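Local structure of phosphatidylinositol-specific phospholipase C1 (Streptomyces antibioticus, 3H4X) at residues Ala56-Leu61 / Ala317-Ala322; Ala156-Gly161 / Gly178-Ala183. The protein belongs to the calcium-dependent phosphoinositide phospholipase C family and folds as a single-chain alpha/beta barrel. All coordinates share one frame; numbering follows the deposited sequence. Where two conformers were deposited one is given.

Contact 1: residues Ala56-Leu61 / Ala317-Ala322; sequences AALLEL and ASFATA. With EOH (ethanol), chain T.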
ATOM      1  N   ALA A  56       5.693   7.923   8.826  1.00  8.62           N
ATOM      2  CA  ALA A  56       5.224   7.784   7.448  1.00  8.27           C
ATOM      3  C   ALA A  56       3.801   7.234   7.385  1.00  7.86           C
ATOM      4  O   ALA A  56       3.403   6.412   8.213  1.00  7.77           O
ATOM      5  CB  ALA A  56       6.169   6.898   6.652  1.00  8.67           C
ATOM      6  N   ALA A  57       3.048   7.682   6.386  1.00  7.62           N
ATOM      7  CA  ALA A  57       1.670   7.237   6.192  1.00  7.49           C
ATOM      8  C   ALA A  57       1.583   5.953   5.370  1.00  6.92           C
ATOM      9  O   ALA A  57       0.565   5.256   5.386  1.00  7.09           O
ATOM     10  CB  ALA A  57       0.883   8.329   5.512  1.00  7.93           C
ATOM     11  N   LEU A  58       2.647   5.668   4.625  1.00  6.87           N
ATOM     12  CA  LEU A  58       2.681   4.526   3.727  1.00  6.73           C
ATOM     13  C   LEU A  58       4.055   3.886   3.839  1.00  6.48           C
ATOM     14  O   LEU A  58       5.069   4.578   3.800  1.00  6.91           O
ATOM     15  CB  LEU A  58       2.396   4.976   2.287  1.00  6.99           C
ATOM     16  CG  LEU A  58       2.422   3.936   1.158  1.00  6.95           C
ATOM     17  CD1 LEU A  58       1.676   4.465  -0.053  1.00  7.93           C
ATOM     18  CD2 LEU A  58       3.832   3.537   0.770  1.00  7.85           C
ATOM     19  N   LEU A  59       4.073   2.571   4.026  1.00  6.43           N
ATOM     20  CA  LEU A  59       5.310   1.807   4.092  1.00  6.62           C
ATOM     21  C   LEU A  59       5.212   0.712   3.056  1.00  6.88           C
ATOM     22  O   LEU A  59       4.228  -0.028   3.021  1.00  7.36           O
ATOM     23  CB  LEU A  59       5.490   1.187   5.477  1.00  6.94           C
ATOM     24  CG  LEU A  59       5.568   2.171   6.642  1.00  7.90           C
ATOM     25  CD1 LEU A  59       5.571   1.415   7.957  1.00  9.37           C
ATOM     26  CD2 LEU A  59       6.785   3.077   6.532  1.00  8.81           C
ATOM     27  N   GLU A  60       6.229   0.595   2.212  1.00  7.33           N
ATOM     28  CA  GLU A  60       6.169  -0.359   1.118  1.00  8.18           C
ATOM     29  C   GLU A  60       6.993  -1.610   1.398  1.00  8.00           C
ATOM     30  O   GLU A  60       8.109  -1.534   1.924  1.00  8.35           O
ATOM     31  CB  GLU A  60       6.609   0.320  -0.169  1.00  9.12           C
ATOM     32  CG  GLU A  60       6.407  -0.506  -1.415  1.00 11.43           C
ATOM     33  CD  GLU A  60       6.836   0.246  -2.650  0.55 15.45           C
ATOM     34  OE1 GLU A  60       7.263   1.415  -2.514  0.55 17.29           O
ATOM     35  OE2 GLU A  60       6.748  -0.324  -3.753  0.55 18.08           O
ATOM     36  N   LEU A  61       6.414  -2.754   1.037  1.00  8.15           N
ATOM     37  CA  LEU A  61       7.000  -4.077   1.242  1.00  9.01           C
ATOM     38  C   LEU A  61       7.014  -4.849  -0.066  1.00  8.47           C
ATOM     39  O   LEU A  61       6.036  -4.814  -0.817  1.00  9.34           O
ATOM     40  CB  LEU A  61       6.152  -4.883   2.226  1.00 10.05           C
ATOM     41  CG  LEU A  61       5.941  -4.339   3.631  1.00 12.63           C
ATOM     42  CD1 LEU A  61       5.053  -5.271   4.435  1.00 14.80           C
ATOM     43  CD2 LEU A  61       7.277  -4.147   4.319  1.00 13.38           C
ATOM     44  N   ALA A 317      -2.654  14.096  -5.400  1.00  8.64           N
ATOM     45  CA  ALA A 317      -2.109  12.871  -4.828  1.00  8.31           C
ATOM     46  C   ALA A 317      -2.745  12.596  -3.468  1.00  7.94           C
ATOM     47  O   ALA A 317      -3.052  13.528  -2.717  1.00  8.38           O
ATOM     48  CB  ALA A 317      -0.602  12.979  -4.679  1.00  8.38           C
ATOM     49  N   SER A 318      -2.945  11.320  -3.153  1.00  7.62           N
ATOM     50  CA  SER A 318      -3.237  10.907  -1.781  1.00  7.38           C
ATOM     51  C   SER A 318      -1.940  10.641  -1.029  1.00  7.11           C
ATOM     52  O   SER A 318      -1.842  10.910   0.170  1.00  7.03           O
ATOM     53  CB  SER A 318      -4.075   9.633  -1.755  1.00  7.38           C
ATOM     54  OG  SER A 318      -5.328   9.830  -2.371  1.00  7.61           O
ATOM     55  N   PHE A 319      -0.952  10.090  -1.729  1.00  7.07           N
ATOM     56  CA  PHE A 319       0.344   9.790  -1.134  1.00  7.46           C
ATOM     57  C   PHE A 319       1.446  10.201  -2.093  1.00  7.63           C
ATOM     58  O   PHE A 319       1.313  10.033  -3.304  1.00  8.03           O
ATOM     59  CB  PHE A 319       0.501   8.291  -0.856  1.00  7.42           C
ATOM     60  CG  PHE A 319      -0.521   7.725   0.084  1.00  7.45           C
ATOM     61  CD1 PHE A 319      -0.264   7.642   1.443  1.00  8.44           C
ATOM     62  CD2 PHE A 319      -1.734   7.251  -0.394  1.00  8.09           C
ATOM     63  CE1 PHE A 319      -1.202   7.103   2.302  1.00  8.65           C
ATOM     64  CE2 PHE A 319      -2.674   6.711   0.467  1.00  8.66           C
ATOM     65  CZ  PHE A 319      -2.408   6.641   1.814  1.00  8.77           C
ATOM     66  N   ALA A 320       2.529  10.738  -1.540  1.00  8.12           N
ATOM     67  CA  ALA A 320       3.756  10.974  -2.282  1.00  8.63           C
ATOM     68  C   ALA A 320       4.819  10.071  -1.663  1.00  8.64           C
ATOM     69  O   ALA A 320       5.044  10.128  -0.452  1.00  8.77           O
ATOM     70  CB  ALA A 320       4.172  12.429  -2.163  1.00  9.16           C
ATOM     71  N   THR A 321       5.466   9.236  -2.469  1.00  8.70           N
ATOM     72  CA  THR A 321       6.473   8.331  -1.922  1.00  8.90           C
ATOM     73  C   THR A 321       7.851   8.540  -2.530  1.00  8.79           C
ATOM     74  O   THR A 321       7.987   8.917  -3.698  1.00  9.07           O
ATOM     75  CB  THR A 321       6.056   6.840  -2.022  1.00  9.06           C
ATOM     76  OG1 THR A 321       6.304   6.342  -3.343  1.00  9.64           O
ATOM     77  CG2 THR A 321       4.584   6.669  -1.687  1.00  9.61           C
ATOM     78  N   ALA A 322       8.859   8.313  -1.695  1.00  9.35           N
ATOM     79  CA  ALA A 322      10.258   8.376  -2.087  1.00  9.81           C
ATOM     80  C   ALA A 322      11.044   7.603  -1.025  1.00 10.35           C
ATOM     81  O   ALA A 322      10.490   6.716  -0.370  1.00 10.29           O
ATOM     82  CB  ALA A 322      10.735   9.822  -2.195  1.00 10.10           C
TER
HETATM   83  C1  EOH T 358       5.468   1.165  -7.656  1.00 17.05           C
HETATM   84  C2  EOH T 358       6.329   0.820  -8.869  1.00 16.49           C
HETATM   85  O   EOH T 358       6.224   1.332  -6.473  1.00 16.57           O
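Leu58 lays its CD1 methyl over one face of the Phe319 ring. This is a CH-pi contact: CD1 is 4.3 Å from the ring centroid of Phe319, 26° off the ring normal. It lies in the interior of a TIM-type (beta/alpha)8 barrel. Strands 58-64 and 319-322 do not pair with each other. Both pair in parallel with strand 31-36, which runs between them, so side chains alone bridge the gap. Leu58 CG stands anti to the backbone N (chi1 178°), which carries the isobutyl group across to the ring. Nearer the backbone, Leu58 CB touches Phe319 CD1 at 3.9 Å. Ala57 adds its CB, 4.0 Å from Phe319 CE1. Two residues on from Phe319, on the same side of the strand, Thr321 presents its CG2 methyl to both branches of Leu58, with CG2 4.0 Å from Leu58 CD1. The contact is apolar, with no hydrogen bond across it, and all four touching residues are buried.

The next shell fills in around the same side chains. Leu125 touches Leu58 and Phe319. Ile284 packs on Phe319, and Ser33 of the intervening strand touches Ala57 and Phe319. Backbone bonds tie Ala57 to Val34 and to Leu125, so the chain entering strand 58-64 is held on strands 31-36 and 124-130.

Glu60 also points its CB toward strand 319-322 but stays clear of it. Its chain is extended toward an ethanol that also bonds Lys127 NZ. Glu60 was deposited in two conformers; in the one given, the ethanol O makes a weak, doubtful hydrogen bond of 3.2 Å to Glu60 OE2.

Contact 2: residues Ala156-Gly161 / Gly178-Ala183; sequences AVYGPG and GWPSRA. With EOH (ethanol), chain U.
Tyr158 drives the phenol end of its side chain against the pyrrolidine ring of Pro180. The hydroxyl does the closest touching: Tyr158 OH is 3.2 Å from Pro180 CG, a tight van der Waals approach and not a hydrogen bond. Pro180 CD follows at 3.4 Å from the same OH. The ring carbon Tyr158 CZ meets Pro180 CG at 3.6 Å. The two side chains arrive from opposite directions, and Pro180 CG sits obliquely to the Tyr158 ring. Tyr158 reaches it because its CG is anti to the backbone N (chi1 -172°).

Trp179 comes in beside this pair. Its benzo ring lies at the edge of the phenol ring, with CZ3 of Trp179 4.1 Å from Tyr158 CE2. The indole is held at its far end, where NE1 donates to His280 O, and its ring also meets that of Phe232.

Both segments belong to one beta-alpha-beta crossover of the (beta/alpha)8 barrel, the connection between parallel strands 124-130 and 189-195. Residues 156-161 lead into helix 160-164, and residues 178-183 leave helix 170-177 on the way to strand 189-195. The contact joins the two ends of the excursion that holds helices 160-164 and 170-177. Leu163 and Leu190 each touch both Tyr158 and Trp179, which sets the two rings on helix and strand alike. Backbone bonds from Ala156 and Tyr158 to Phe189 hold the first segment beside the start of that strand.

Gly178 ends its helix with positive phi (68°). Gly159 is the N-cap of helix 160-164, and its N bonds Asp162 OD2. At the other end of the second segment an ethanol O donates to Ala183 O at 2.8 Å.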
ATOM      1  N   ALA A 156      -7.686  -4.857  13.463  1.00 11.28           N
ATOM      2  CA  ALA A 156      -6.883  -3.676  13.177  1.00 10.47           C
ATOM      3  C   ALA A 156      -6.894  -3.298  11.695  1.00  9.75           C
ATOM      4  O   ALA A 156      -6.423  -2.226  11.329  1.00 10.26           O
ATOM      5  CB  ALA A 156      -5.459  -3.879  13.659  1.00 10.89           C
ATOM      6  N   VAL A 157      -7.429  -4.171  10.849  1.00  9.12           N
ATOM      7  CA  VAL A 157      -7.442  -3.927   9.410  1.00  8.99           C
ATOM      8  C   VAL A 157      -8.721  -3.228   8.962  1.00  8.61           C
ATOM      9  O   VAL A 157      -9.818  -3.596   9.382  1.00  9.34           O
ATOM     10  CB  VAL A 157      -7.287  -5.242   8.624  1.00  9.38           C
ATOM     11  CG1 VAL A 157      -7.283  -4.975   7.121  1.00 10.15           C
ATOM     12  CG2 VAL A 157      -6.020  -5.955   9.047  1.00 10.58           C
ATOM     13  N   TYR A 158      -8.572  -2.214   8.117  1.00  8.02           N
ATOM     14  CA  TYR A 158      -9.705  -1.629   7.421  1.00  7.91           C
ATOM     15  C   TYR A 158      -9.589  -2.082   5.974  1.00  7.68           C
ATOM     16  O   TYR A 158      -8.663  -1.688   5.268  1.00  7.83           O
ATOM     17  CB  TYR A 158      -9.675  -0.105   7.510  1.00  8.05           C
ATOM     18  CG  TYR A 158     -10.929   0.552   6.973  1.00  8.19           C
ATOM     19  CD1 TYR A 158     -12.050   0.726   7.778  1.00  8.62           C
ATOM     20  CD2 TYR A 158     -10.996   0.997   5.660  1.00  9.00           C
ATOM     21  CE1 TYR A 158     -13.202   1.331   7.290  1.00  9.21           C
ATOM     22  CE2 TYR A 158     -12.142   1.598   5.164  1.00  9.43           C
ATOM     23  CZ  TYR A 158     -13.243   1.760   5.982  1.00  9.38           C
ATOM     24  OH  TYR A 158     -14.377   2.359   5.481  1.00 10.46           O
ATOM     25  N   GLY A 159     -10.517  -2.932   5.549  1.00  7.61           N
ATOM     26  CA  GLY A 159     -10.435  -3.584   4.245  1.00  7.80           C
ATOM     27  C   GLY A 159     -11.618  -3.269   3.349  1.00  7.61           C
ATOM     28  O   GLY A 159     -12.494  -2.489   3.719  1.00  7.67           O
ATOM     29  N   PRO A 160     -11.650  -3.871   2.150  1.00  7.80           N
ATOM     30  CA  PRO A 160     -12.714  -3.610   1.187  1.00  8.30           C
ATOM     31  C   PRO A 160     -14.110  -3.857   1.736  1.00  8.43           C
ATOM     32  O   PRO A 160     -15.041  -3.145   1.367  1.00  8.83           O
ATOM     33  CB  PRO A 160     -12.409  -4.595   0.058  1.00  8.54           C
ATOM     34  CG  PRO A 160     -10.941  -4.749   0.108  1.00  8.71           C
ATOM     35  CD  PRO A 160     -10.587  -4.709   1.573  1.00  8.04           C
ATOM     36  N   GLY A 161     -14.271  -4.867   2.583  1.00  8.66           N
ATOM     37  CA  GLY A 161     -15.577  -5.124   3.190  1.00  9.10           C
ATOM     38  C   GLY A 161     -16.029  -3.965   4.059  1.00  9.27           C
ATOM     39  O   GLY A 161     -17.210  -3.609   4.093  1.00  9.56           O
ATOM     40  N   GLY A 178     -17.451   8.224   0.077  1.00  9.97           N
ATOM     41  CA  GLY A 178     -16.052   8.465   0.415  1.00  9.60           C
ATOM     42  C   GLY A 178     -15.502   7.581   1.523  1.00  8.86           C
ATOM     43  O   GLY A 178     -16.087   6.555   1.871  1.00  9.20           O
ATOM     44  N   TRP A 179     -14.367   7.999   2.075  1.00  8.54           N
ATOM     45  CA  TRP A 179     -13.662   7.252   3.116  1.00  8.21           C
ATOM     46  C   TRP A 179     -13.992   7.814   4.491  1.00  8.27           C
ATOM     47  O   TRP A 179     -14.406   8.961   4.610  1.00  8.52           O
ATOM     48  CB  TRP A 179     -12.149   7.360   2.905  1.00  8.13           C
ATOM     49  CG  TRP A 179     -11.666   6.731   1.643  1.00  7.73           C
ATOM     50  CD1 TRP A 179     -11.683   7.284   0.399  1.00  7.54           C
ATOM     51  CD2 TRP A 179     -11.086   5.429   1.500  1.00  7.48           C
ATOM     52  NE1 TRP A 179     -11.148   6.408  -0.513  1.00  8.04           N
ATOM     53  CE2 TRP A 179     -10.781   5.259   0.138  1.00  7.58           C
ATOM     54  CE3 TRP A 179     -10.796   4.392   2.391  1.00  8.10           C
ATOM     55  CZ2 TRP A 179     -10.203   4.092  -0.357  1.00  8.24           C
ATOM     56  CZ3 TRP A 179     -10.223   3.233   1.897  1.00  8.94           C
ATOM     57  CH2 TRP A 179      -9.936   3.093   0.538  1.00  8.91           C
ATOM     58  N   PRO A 180     -13.788   7.015   5.545  1.00  8.43           N
ATOM     59  CA  PRO A 180     -13.942   7.571   6.882  1.00  8.59           C
ATOM     60  C   PRO A 180     -12.937   8.687   7.157  1.00  8.69           C
ATOM     61  O   PRO A 180     -11.911   8.795   6.476  1.00  8.69           O
ATOM     62  CB  PRO A 180     -13.660   6.374   7.797  1.00  8.79           C
ATOM     63  CG  PRO A 180     -13.915   5.175   6.944  1.00  9.11           C
ATOM     64  CD  PRO A 180     -13.458   5.580   5.579  1.00  8.69           C
ATOM     65  N   SER A 181     -13.241   9.510   8.155  1.00  8.98           N
ATOM     66  CA  SER A 181     -12.314  10.542   8.586  1.00  9.74           C
ATOM     67  C   SER A 181     -11.006   9.906   9.045  1.00  9.67           C
ATOM     68  O   SER A 181     -10.976   8.754   9.487  1.00  9.62           O
ATOM     69  CB  SER A 181     -12.920  11.370   9.721  1.00 10.14           C
ATOM     70  OG  SER A 181     -12.859  10.668  10.947  1.00 11.51           O
ATOM     71  N   ARG A 182      -9.921  10.663   8.938  1.00  9.98           N
ATOM     72  CA  ARG A 182      -8.633  10.189   9.416  1.00 10.40           C
ATOM     73  C   ARG A 182      -8.701   9.859  10.907  1.00 10.31           C
ATOM     74  O   ARG A 182      -8.122   8.873  11.358  1.00 10.33           O
ATOM     75  CB  ARG A 182      -7.547  11.227   9.143  1.00 10.47           C
ATOM     76  CG  ARG A 182      -7.343  11.528   7.668  1.00 11.67           C
ATOM     77  CD  ARG A 182      -6.119  12.400   7.459  1.00 12.84           C
ATOM     78  NE  ARG A 182      -4.933  11.736   7.984  1.00 13.04           N
ATOM     79  CZ  ARG A 182      -4.231  10.826   7.316  1.00 12.50           C
ATOM     80  NH1 ARG A 182      -4.585  10.485   6.084  1.00 12.67           N
ATOM     81  NH2 ARG A 182      -3.175  10.260   7.880  1.00 13.17           N
ATOM     82  N   ALA A 183      -9.427  10.674  11.668  1.00 10.50           N
ATOM     83  CA  ALA A 183      -9.603  10.432  13.099  1.00 10.59           C
ATOM     84  C   ALA A 183     -10.242   9.068  13.355  1.00 10.42           C
ATOM     85  O   ALA A 183      -9.838   8.331  14.252  1.00 10.46           O
ATOM     86  CB  ALA A 183     -10.441  11.540  13.727  1.00 11.19           C
TER
HETATM   87  C1  EOH U 359      -8.213  10.202  15.916  1.00 24.94           C
HETATM   88  C2  EOH U 359      -6.736  10.185  16.294  1.00 24.97           C
HETATM   89  O   EOH U 359      -8.984   9.353  16.737  1.00 24.95           O

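Overall arrangement
Contact 1 joins strands inside the barrel, while contact 2 lies within one crossover further out. Their centres are about 17 Å apart. Their nearest atoms are about 5 Å apart, without touching. Along the chain, contact 2 is nested inside the loop closed by contact 1. The barrel sheet links them: strand 58-64 pairs with 124-130, which pairs with 189-195, the strand reached from residues 178-183. A second link is weak, from Arg182 NH1 to Ser31 OG, on the strand between the two of contact 1. The residues around the bound acetyl groups, such as Lys42, Asn83 and Asp101, belong to neither contact. The ethanols bind Glu60 and Ala183, which touch nothing across their contacts.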